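Local coordinates for protein transcription elongation factor SPT6 (Candida glabrata, PDB 3PJP) that binds the phosphorylated C-terminal repeat domain of RNA polymerase II as a tandem SH2 module of a probable histone chaperone acting during transcription elongation, at residues A[93-104]-A[165-173]; A[50-58]-A[138-146]. All coordinates share one frame; numbering follows the deposited sequence.

Interaction 1 (A[93-104]-A[165-173]); sequences YLQNKIRLLNEL and KLTHTGFFL
Leu100 wedges its two branches into the hairpin of 165-173. Its CD1 lies over the connecting turn, with Leu100 CD1 3.4 Å from Gly170 N and equally near Thr167 O, while CD2 meets the Phe171 ring. This is the seam of a tandem SH2 module: helix 86-105 of the first domain packs on a β-hairpin of the second, burying almost 600 Å². No hydrogen bond crosses between the segments, so the fit is made by shape and apolar side chains. The Phe171 ring, with CG beside its backbone N (chi1 -49°), turns its edge to Leu100 O, with Phe171 CZ 3.4 Å away; that oxygen also accepts the helical bond from Leu104 N. Leu104 CB approaches the same ring obliquely, 3.8 Å from Phe171 CE1. On the strand before the turn, Leu166 splits its methyls: Leu166 CD1 sits 3.7 Å from Leu100 CB, and CD2 fits between Leu101 CB and the aliphatic part of Lys97. At the N-terminal end of the segment, Tyr93 CD1 lies over one face of the imidazole, 3.4 Å from His168 CG, with the planes inclined at 39°. Lys97 works in both shells: its methylenes pack on Leu166, and its extended end carries NZ to Tyr93 OH (2.7 Å). Glu79 takes both groups, by a salt bridge and a hydrogen bond, which helps fix the tyrosine against His168. Asn177 bonds to the hydroxyl of Thr167, whose OG1 in turn closes an ST turn by accepting from Thr169 N at 3.1 Å.

Interaction 2 (A[50-58]-A[138-146]); sequences KLDKDLFQH and SLNYENPGW
Pro144 presses its ring onto the strand beginning at Leu55, and here the fit is close: Pro144 CB stands 3.2 Å from Phe56 O, with CG hardly farther, and the Leu55 side chain runs obliquely to the ring, its CD1 3.7 Å from Pro144 CG. Leu55 reaches it with CG anti to the backbone N (chi1 -173°), and the same CD1 also touches Tyr141 O at 3.6 Å. Alongside, Leu51 brings CD2 to 3.6 Å from Gly145 N, against a bare peptide where no side chain intervenes. Both segments are β-turn regions of SH2 sheets, one from each half of the tandem. In the first, strands 44-52 and 55-64 meet at a type II turn beside a classic β-bulge, in which Leu51 and Asp52 both face Leu55. In the second, a type II turn from Asn143 to Trp146 leads into strand 146-152, and Asn140 OD1 braces the loop by taking an almost straight bond from Asn143 ND2 (179°). Toward Tyr141 and Leu139 the packing slackens: Leu55 CD2 is 4.2 Å from Tyr141 CD2, approaching that ring obliquely, and Leu139 keeps still more distance from the leucine. At the other end the contact turns polar, with one bridging water. The extended Gln57 chain offers NE2 to Pro144 O in a weak, bent bond of 3.4 Å, and the same nitrogen donates to a water 2.8 Å away that donates onward to Gly145 O. Trp49 NE1 bonds to Gln57 OE1, holding the amide from its oxygen side.

From the N terminus, the chain passes through the earlier strands and helix 18-25 before making the hairpin at 50-58, then helix 86-105 with 93-104, and only afterwards reaches 138-146 and 165-173 in the second sheet. Interaction 2 closes a loop of 79 residues between its segments and interaction 1 one of 60; since their segments alternate, the two closures cross instead of nesting. Their centres lie about 13 Å apart. Both join the first SH2 domain to the second, one through its hairpin and one through its helix. They also meet directly: Lys97 NZ probably bonds to Gln57 OE1 within the first domain, and Leu166 N probably bonds to Gly145 O within the second.

Interaction 1 (A[93-104]-A[165-173])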
loop_
_atom_site.group_PDB
_atom_site.type_symbol
_atom_site.label_atom_id
_atom_site.label_comp_id
_atom_site.label_asym_id
_atom_site.label_seq_id
_atom_site.Cartn_x
_atom_site.Cartn_y
_atom_site.Cartn_z
ATOM N N TYR A 93 -12.896 -0.542 0.685
ATOM C CA TYR A 93 -11.567 0.036 0.841
ATOM C C TYR A 93 -10.566 -0.991 1.363
ATOM O O TYR A 93 -9.625 -1.367 0.665
ATOM C CB TYR A 93 -11.588 1.247 1.778
ATOM C CG TYR A 93 -10.209 1.844 2.002
ATOM C CD1 TYR A 93 -9.706 2.815 1.147
ATOM C CD2 TYR A 93 -9.409 1.420 3.053
ATOM C CE1 TYR A 93 -8.444 3.354 1.342
ATOM C CE2 TYR A 93 -8.161 1.950 3.255
ATOM C CZ TYR A 93 -7.681 2.914 2.392
ATOM O OH TYR A 93 -6.429 3.441 2.595
ATOM N N LEU A 94 -10.764 -1.454 2.595
ATOM C CA LEU A 94 -9.764 -2.317 3.217
ATOM C C LEU A 94 -9.594 -3.676 2.532
ATOM O O LEU A 94 -8.471 -4.095 2.269
ATOM C CB LEU A 94 -10.038 -2.520 4.714
ATOM C CG LEU A 94 -8.911 -3.283 5.408
ATOM C CD1 LEU A 94 -7.587 -2.542 5.332
ATOM C CD2 LEU A 94 -9.265 -3.587 6.868
ATOM N N GLN A 95 -10.686 -4.381 2.274
ATOM C CA GLN A 95 -10.579 -5.704 1.666
ATOM C C GLN A 95 -9.942 -5.606 0.274
ATOM O O GLN A 95 -9.270 -6.532 -0.179
ATOM C CB GLN A 95 -11.934 -6.425 1.645
ATOM C CG GLN A 95 -12.256 -7.104 2.985
ATOM C CD GLN A 95 -13.700 -7.576 3.107
ATOM O OE1 GLN A 95 -14.407 -7.729 2.109
ATOM N NE2 GLN A 95 -14.144 -7.804 4.342
ATOM N N ASN A 96 -10.147 -4.472 -0.384
ATOM C CA ASN A 96 -9.530 -4.220 -1.677
ATOM C C ASN A 96 -8.033 -4.060 -1.581
ATOM O O ASN A 96 -7.282 -4.664 -2.339
ATOM C CB ASN A 96 -10.120 -2.973 -2.320
ATOM C CG ASN A 96 -11.095 -3.311 -3.396
ATOM O OD1 ASN A 96 -10.854 -4.220 -4.192
ATOM N ND2 ASN A 96 -12.220 -2.597 -3.432
ATOM N N LYS A 97 -7.615 -3.197 -0.669
ATOM C CA LYS A 97 -6.204 -3.001 -0.403
ATOM C C LYS A 97 -5.507 -4.318 -0.051
ATOM O O LYS A 97 -4.385 -4.577 -0.497
ATOM C CB LYS A 97 -6.035 -1.970 0.703
ATOM C CG LYS A 97 -4.929 -1.000 0.469
ATOM C CD LYS A 97 -4.956 0.133 1.470
ATOM C CE LYS A 97 -3.916 1.173 1.090
ATOM N NZ LYS A 97 -4.000 2.372 1.956
ATOM N N ILE A 98 -6.150 -5.140 0.778
ATOM C CA ILE A 98 -5.585 -6.445 1.107
ATOM C C ILE A 98 -5.486 -7.351 -0.107
ATOM O O ILE A 98 -4.479 -8.023 -0.315
ATOM C CB ILE A 98 -6.401 -7.140 2.212
ATOM C CG1 ILE A 98 -6.303 -6.336 3.506
ATOM C CG2 ILE A 98 -5.910 -8.587 2.432
ATOM C CD1 ILE A 98 -7.351 -6.752 4.538
ATOM N N ARG A 99 -6.538 -7.374 -0.923
ATOM C CA ARG A 99 -6.540 -8.111 -2.181
ATOM C C ARG A 99 -5.337 -7.731 -3.041
ATOM O O ARG A 99 -4.619 -8.581 -3.565
ATOM C CB ARG A 99 -7.845 -7.796 -2.925
ATOM C CG ARG A 99 -7.933 -8.285 -4.356
ATOM C CD ARG A 99 -9.284 -7.897 -4.958
ATOM N NE ARG A 99 -9.384 -6.456 -5.178
ATOM C CZ ARG A 99 -8.864 -5.842 -6.233
ATOM N NH1 ARG A 99 -8.209 -6.553 -7.140
ATOM N NH2 ARG A 99 -8.989 -4.526 -6.373
ATOM N N LEU A 100 -5.143 -6.427 -3.193
ATOM C CA LEU A 100 -4.094 -5.912 -4.070
ATOM C C LEU A 100 -2.705 -6.208 -3.497
ATOM O O LEU A 100 -1.777 -6.523 -4.247
ATOM C CB LEU A 100 -4.305 -4.418 -4.343
ATOM C CG LEU A 100 -5.529 -4.109 -5.236
ATOM C CD1 LEU A 100 -5.974 -2.652 -5.085
ATOM C CD2 LEU A 100 -5.254 -4.436 -6.713
ATOM N N LEU A 101 -2.567 -6.131 -2.174
ATOM C CA LEU A 101 -1.287 -6.444 -1.542
ATOM C C LEU A 101 -0.929 -7.887 -1.868
ATOM O O LEU A 101 0.202 -8.194 -2.246
ATOM C CB LEU A 101 -1.373 -6.265 -0.023
ATOM C CG LEU A 101 -0.172 -6.741 0.802
ATOM C CD1 LEU A 101 1.100 -6.058 0.296
ATOM C CD2 LEU A 101 -0.408 -6.477 2.294
ATOM N N ASN A 102 -1.902 -8.779 -1.724
ATOM C CA ASN A 102 -1.640 -10.179 -2.026
ATOM C C ASN A 102 -1.373 -10.415 -3.509
ATOM O O ASN A 102 -0.542 -11.255 -3.859
ATOM C CB ASN A 102 -2.773 -11.076 -1.518
ATOM C CG ASN A 102 -2.700 -11.303 -0.009
ATOM O OD1 ASN A 102 -1.633 -11.568 0.537
ATOM N ND2 ASN A 102 -3.832 -11.179 0.665
ATOM N N GLU A 103 -2.059 -9.674 -4.376
ATOM C CA GLU A 103 -1.809 -9.770 -5.822
ATOM C C GLU A 103 -0.344 -9.467 -6.136
ATOM O O GLU A 103 0.310 -10.205 -6.879
ATOM C CB GLU A 103 -2.727 -8.832 -6.617
ATOM C CG GLU A 103 -2.708 -9.072 -8.121
ATOM C CD GLU A 103 -3.627 -8.133 -8.878
ATOM O OE1 GLU A 103 -4.698 -7.776 -8.333
ATOM O OE2 GLU A 103 -3.280 -7.759 -10.022
ATOM N N LEU A 104 0.170 -8.384 -5.569
ATOM C CA LEU A 104 1.570 -8.030 -5.820
ATOM C C LEU A 104 2.583 -8.999 -5.191
ATOM O O LEU A 104 3.516 -9.431 -5.870
ATOM C CB LEU A 104 1.866 -6.557 -5.478
ATOM C CG LEU A 104 3.245 -6.005 -5.900
ATOM C CD1 LEU A 104 3.549 -6.336 -7.349
ATOM C CD2 LEU A 104 3.325 -4.499 -5.679
ATOM N N LYS A 165 3.020 2.947 -4.823
ATOM C CA LYS A 165 2.185 3.042 -3.619
ATOM C C LYS A 165 0.941 2.173 -3.768
ATOM O O LYS A 165 0.217 2.258 -4.764
ATOM C CB LYS A 165 1.794 4.500 -3.345
ATOM C CG LYS A 165 0.746 4.685 -2.220
ATOM C CD LYS A 165 1.364 4.784 -0.853
ATOM C CE LYS A 165 0.319 5.248 0.169
ATOM N NZ LYS A 165 0.867 5.339 1.549
ATOM N N LEU A 166 0.715 1.320 -2.777
ATOM C CA LEU A 166 -0.495 0.498 -2.742
ATOM C C LEU A 166 -1.667 1.396 -2.390
ATOM O O LEU A 166 -1.643 2.067 -1.360
ATOM C CB LEU A 166 -0.340 -0.574 -1.654
ATOM C CG LEU A 166 -1.584 -1.431 -1.407
ATOM C CD1 LEU A 166 -1.891 -2.267 -2.631
ATOM C CD2 LEU A 166 -1.394 -2.333 -0.163
ATOM N N THR A 167 -2.689 1.427 -3.242
ATOM C CA THR A 167 -3.927 2.130 -2.895
ATOM C C THR A 167 -5.099 1.161 -2.915
ATOM O O THR A 167 -4.943 -0.013 -3.242
ATOM C CB THR A 167 -4.234 3.296 -3.848
ATOM O OG1 THR A 167 -4.726 2.772 -5.086
ATOM C CG2 THR A 167 -2.978 4.151 -4.090
ATOM N N HIS A 168 -6.278 1.643 -2.543
ATOM C CA HIS A 168 -7.453 0.781 -2.565
ATOM C C HIS A 168 -7.963 0.508 -3.979
ATOM O O HIS A 168 -8.793 -0.373 -4.182
ATOM C CB HIS A 168 -8.574 1.329 -1.667
ATOM C CG HIS A 168 -9.206 2.597 -2.164
ATOM N ND1 HIS A 168 -8.609 3.832 -2.036
ATOM C CD2 HIS A 168 -10.408 2.822 -2.747
ATOM C CE1 HIS A 168 -9.405 4.761 -2.537
ATOM N NE2 HIS A 168 -10.506 4.174 -2.970
ATOM N N THR A 169 -7.444 1.245 -4.960
ATOM C CA THR A 169 -7.867 1.062 -6.347
ATOM C C THR A 169 -6.786 0.427 -7.215
ATOM O O THR A 169 -7.060 0.000 -8.331
ATOM C CB THR A 169 -8.344 2.381 -6.996
ATOM O OG1 THR A 169 -7.277 3.334 -7.025
ATOM C CG2 THR A 169 -9.523 2.966 -6.216
ATOM N N GLY A 170 -5.558 0.343 -6.705
ATOM C CA GLY A 170 -4.499 -0.250 -7.499
ATOM C C GLY A 170 -3.125 0.160 -7.017
ATOM O O GLY A 170 -2.931 0.434 -5.832
ATOM N N PHE A 171 -2.187 0.231 -7.954
ATOM C CA PHE A 171 -0.787 0.500 -7.652
ATOM C C PHE A 171 -0.379 1.806 -8.311
ATOM O O PHE A 171 -0.358 1.909 -9.557
ATOM C CB PHE A 171 0.081 -0.653 -8.163
ATOM C CG PHE A 171 -0.419 -1.999 -7.755
ATOM C CD1 PHE A 171 -0.096 -2.517 -6.505
ATOM C CD2 PHE A 171 -1.231 -2.743 -8.598
ATOM C CE1 PHE A 171 -0.569 -3.759 -6.112
ATOM C CE2 PHE A 171 -1.707 -3.985 -8.225
ATOM C CZ PHE A 171 -1.375 -4.500 -6.969
ATOM N N PHE A 172 -0.100 2.819 -7.499
ATOM C CA PHE A 172 0.261 4.117 -8.047
ATOM C C PHE A 172 1.738 4.154 -8.405
ATOM O O PHE A 172 2.604 3.921 -7.565
ATOM C CB PHE A 172 -0.091 5.264 -7.096
ATOM C CG PHE A 172 0.197 6.622 -7.666
ATOM C CD1 PHE A 172 -0.737 7.264 -8.473
ATOM C CD2 PHE A 172 1.408 7.248 -7.419
ATOM C CE1 PHE A 172 -0.465 8.514 -9.013
ATOM C CE2 PHE A 172 1.686 8.497 -7.961
ATOM C CZ PHE A 172 0.755 9.130 -8.752
ATOM N N LEU A 173 1.995 4.400 -9.681
ATOM C CA LEU A 173 3.352 4.583 -10.186
ATOM C C LEU A 173 3.398 5.829 -11.067
ATOM O O LEU A 173 2.848 5.835 -12.185
ATOM C CB LEU A 173 3.811 3.348 -10.971
ATOM C CG LEU A 173 5.183 3.477 -11.642
ATOM C CD1 LEU A 173 6.258 3.720 -10.588
ATOM C CD2 LEU A 173 5.511 2.242 -12.478
#

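Interaction 2 (A[50-58]-A[138-146])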
loop_
_atom_site.group_PDB
_atom_site.type_symbol
_atom_site.label_atom_id
_atom_site.label_comp_id
_atom_site.label_asym_id
_atom_site.label_seq_id
_atom_site.Cartn_x
_atom_site.Cartn_y
_atom_site.Cartn_z
ATOM N N LYS A 50 -2.432 -4.926 9.446
ATOM C CA LYS A 50 -1.136 -5.593 9.360
ATOM C C LYS A 50 -0.827 -6.044 7.937
ATOM O O LYS A 50 -1.586 -6.794 7.333
ATOM C CB LYS A 50 -1.065 -6.787 10.317
ATOM C CG LYS A 50 0.301 -7.476 10.321
ATOM C CD LYS A 50 0.327 -8.711 11.230
ATOM C CE LYS A 50 1.712 -9.359 11.180
ATOM N NZ LYS A 50 1.843 -10.523 12.094
ATOM N N LEU A 51 0.302 -5.585 7.407
ATOM C CA LEU A 51 0.718 -5.969 6.066
ATOM C C LEU A 51 1.637 -7.180 6.097
ATOM O O LEU A 51 1.618 -8.010 5.190
ATOM C CB LEU A 51 1.475 -4.826 5.386
ATOM C CG LEU A 51 0.653 -3.645 4.856
ATOM C CD1 LEU A 51 0.222 -2.725 5.982
ATOM C CD2 LEU A 51 1.470 -2.868 3.818
ATOM N N ASP A 52 2.476 -7.248 7.126
ATOM C CA ASP A 52 3.521 -8.258 7.205
ATOM C C ASP A 52 4.124 -8.230 8.604
ATOM O O ASP A 52 3.745 -7.405 9.428
ATOM C CB ASP A 52 4.604 -7.949 6.165
ATOM C CG ASP A 52 5.315 -9.193 5.668
ATOM O OD1 ASP A 52 4.811 -9.824 4.713
ATOM O OD2 ASP A 52 6.383 -9.531 6.221
ATOM N N LYS A 53 5.095 -9.105 8.850
ATOM C CA LYS A 53 5.790 -9.124 10.137
ATOM C C LYS A 53 6.259 -7.726 10.542
ATOM O O LYS A 53 7.030 -7.084 9.831
ATOM C CB LYS A 53 6.971 -10.097 10.106
ATOM C CG LYS A 53 7.775 -10.150 11.404
ATOM C CD LYS A 53 8.849 -11.232 11.346
ATOM C CE LYS A 53 9.868 -11.091 12.477
ATOM N NZ LYS A 53 9.277 -11.355 13.820
ATOM N N ASP A 54 5.769 -7.259 11.685
ATOM C CA ASP A 54 6.126 -5.945 12.207
ATOM C C ASP A 54 5.919 -4.808 11.206
ATOM O O ASP A 54 6.582 -3.768 11.290
ATOM C CB ASP A 54 7.569 -5.966 12.726
ATOM C CG ASP A 54 7.765 -6.986 13.854
ATOM O OD1 ASP A 54 6.804 -7.224 14.622
ATOM O OD2 ASP A 54 8.872 -7.562 13.968
ATOM N N LEU A 55 4.993 -4.997 10.264
ATOM C CA LEU A 55 4.726 -3.986 9.241
ATOM C C LEU A 55 3.246 -3.608 9.240
ATOM O O LEU A 55 2.385 -4.420 8.889
ATOM C CB LEU A 55 5.166 -4.485 7.857
ATOM C CG LEU A 55 5.105 -3.493 6.692
ATOM C CD1 LEU A 55 6.068 -2.327 6.898
ATOM C CD2 LEU A 55 5.391 -4.188 5.370
ATOM N N PHE A 56 2.950 -2.383 9.665
ATOM C CA PHE A 56 1.567 -1.959 9.827
ATOM C C PHE A 56 1.308 -0.632 9.162
ATOM O O PHE A 56 2.171 0.255 9.149
ATOM C CB PHE A 56 1.213 -1.795 11.303
ATOM C CG PHE A 56 1.697 -2.908 12.163
ATOM C CD1 PHE A 56 0.903 -4.025 12.381
ATOM C CD2 PHE A 56 2.949 -2.846 12.752
ATOM C CE1 PHE A 56 1.359 -5.063 13.196
ATOM C CE2 PHE A 56 3.398 -3.874 13.557
ATOM C CZ PHE A 56 2.608 -4.983 13.768
ATOM N N GLN A 57 0.093 -0.488 8.651
ATOM C CA GLN A 57 -0.325 0.778 8.089
ATOM C C GLN A 57 -1.453 1.391 8.894
ATOM O O GLN A 57 -2.381 0.696 9.323
ATOM C CB GLN A 57 -0.737 0.608 6.628
ATOM C CG GLN A 57 -1.263 1.875 5.996
ATOM C CD GLN A 57 -1.518 1.707 4.521
ATOM O OE1 GLN A 57 -2.546 1.163 4.110
ATOM N NE2 GLN A 57 -0.566 2.151 3.706
ATOM N N HIS A 58 -1.365 2.698 9.096
ATOM C CA HIS A 58 -2.418 3.454 9.748
ATOM C C HIS A 58 -3.135 4.317 8.714
ATOM O O HIS A 58 -2.500 5.074 7.970
ATOM C CB HIS A 58 -1.824 4.303 10.867
ATOM C CG HIS A 58 -1.043 3.512 11.871
ATOM N ND1 HIS A 58 -1.620 2.965 12.998
ATOM C CD2 HIS A 58 0.268 3.175 11.919
ATOM C CE1 HIS A 58 -0.697 2.330 13.700
ATOM N NE2 HIS A 58 0.458 2.442 13.068
ATOM N N SER A 138 9.676 -5.186 -4.494
ATOM C CA SER A 138 9.898 -5.618 -3.118
ATOM C C SER A 138 9.223 -4.659 -2.134
ATOM O O SER A 138 8.833 -3.551 -2.490
ATOM C CB SER A 138 11.402 -5.740 -2.833
ATOM O OG SER A 138 12.036 -4.488 -2.983
ATOM N N LEU A 139 9.052 -5.096 -0.887
ATOM C CA LEU A 139 8.370 -4.273 0.090
ATOM C C LEU A 139 9.252 -3.171 0.649
ATOM O O LEU A 139 10.421 -3.390 0.958
ATOM C CB LEU A 139 7.841 -5.140 1.230
ATOM C CG LEU A 139 6.472 -5.767 0.975
ATOM C CD1 LEU A 139 6.189 -6.868 1.999
ATOM C CD2 LEU A 139 5.393 -4.697 1.025
ATOM N N ASN A 140 8.683 -1.977 0.761
ATOM C CA ASN A 140 9.346 -0.868 1.436
ATOM C C ASN A 140 9.024 -0.969 2.919
ATOM O O ASN A 140 7.936 -0.606 3.358
ATOM C CB ASN A 140 8.861 0.470 0.864
ATOM C CG ASN A 140 9.665 1.668 1.381
ATOM O OD1 ASN A 140 10.135 1.680 2.530
ATOM N ND2 ASN A 140 9.825 2.679 0.534
ATOM N N TYR A 141 9.982 -1.459 3.694
ATOM C CA TYR A 141 9.699 -1.763 5.087
ATOM C C TYR A 141 9.683 -0.531 5.980
ATOM O O TYR A 141 9.167 -0.572 7.095
ATOM C CB TYR A 141 10.670 -2.821 5.619
ATOM C CG TYR A 141 10.489 -4.179 4.976
ATOM C CD1 TYR A 141 11.284 -4.575 3.909
ATOM C CD2 TYR A 141 9.512 -5.058 5.424
ATOM C CE1 TYR A 141 11.117 -5.812 3.311
ATOM C CE2 TYR A 141 9.334 -6.296 4.834
ATOM C CZ TYR A 141 10.138 -6.669 3.777
ATOM O OH TYR A 141 9.969 -7.902 3.180
ATOM N N GLU A 142 10.242 0.571 5.502
ATOM C CA GLU A 142 10.281 1.784 6.310
ATOM C C GLU A 142 9.121 2.728 6.023
ATOM O O GLU A 142 8.874 3.668 6.776
ATOM C CB GLU A 142 11.622 2.501 6.137
ATOM C CG GLU A 142 12.805 1.739 6.741
ATOM C CD GLU A 142 13.223 0.549 5.896
ATOM O OE1 GLU A 142 13.738 -0.444 6.458
ATOM O OE2 GLU A 142 13.042 0.616 4.663
ATOM N N ASN A 143 8.410 2.478 4.930
ATOM C CA ASN A 143 7.268 3.298 4.575
ATOM C C ASN A 143 6.126 2.368 4.224
ATOM O O ASN A 143 5.910 2.070 3.053
ATOM C CB ASN A 143 7.602 4.198 3.388
ATOM C CG ASN A 143 8.814 5.062 3.651
ATOM O OD1 ASN A 143 8.691 6.223 4.033
ATOM N ND2 ASN A 143 9.991 4.484 3.488
ATOM N N PRO A 144 5.413 1.870 5.247
ATOM C CA PRO A 144 4.416 0.819 5.032
ATOM C C PRO A 144 3.378 1.172 3.980
ATOM O O PRO A 144 2.772 2.244 4.004
ATOM C CB PRO A 144 3.738 0.692 6.403
ATOM C CG PRO A 144 4.774 1.137 7.370
ATOM C CD PRO A 144 5.518 2.244 6.669
ATOM N N GLY A 145 3.185 0.249 3.055
ATOM C CA GLY A 145 2.252 0.450 1.969
ATOM C C GLY A 145 2.927 0.800 0.665
ATOM O O GLY A 145 2.266 0.852 -0.357
ATOM N N TRP A 146 4.236 1.040 0.703
ATOM C CA TRP A 146 4.998 1.309 -0.523
ATOM C C TRP A 146 5.762 0.062 -0.933
ATOM O O TRP A 146 6.056 -0.801 -0.107
ATOM C CB TRP A 146 5.981 2.469 -0.340
ATOM C CG TRP A 146 5.347 3.831 -0.298
ATOM C CD1 TRP A 146 4.825 4.460 0.792
ATOM C CD2 TRP A 146 5.193 4.730 -1.392
ATOM N NE1 TRP A 146 4.347 5.699 0.444
ATOM C CE2 TRP A 146 4.568 5.890 -0.896
ATOM C CE3 TRP A 146 5.526 4.669 -2.747
ATOM C CZ2 TRP A 146 4.261 6.976 -1.711
ATOM C CZ3 TRP A 146 5.207 5.744 -3.558
ATOM C CH2 TRP A 146 4.578 6.881 -3.037
HETATM O O HOH W 1 -0.320 2.168 0.920
#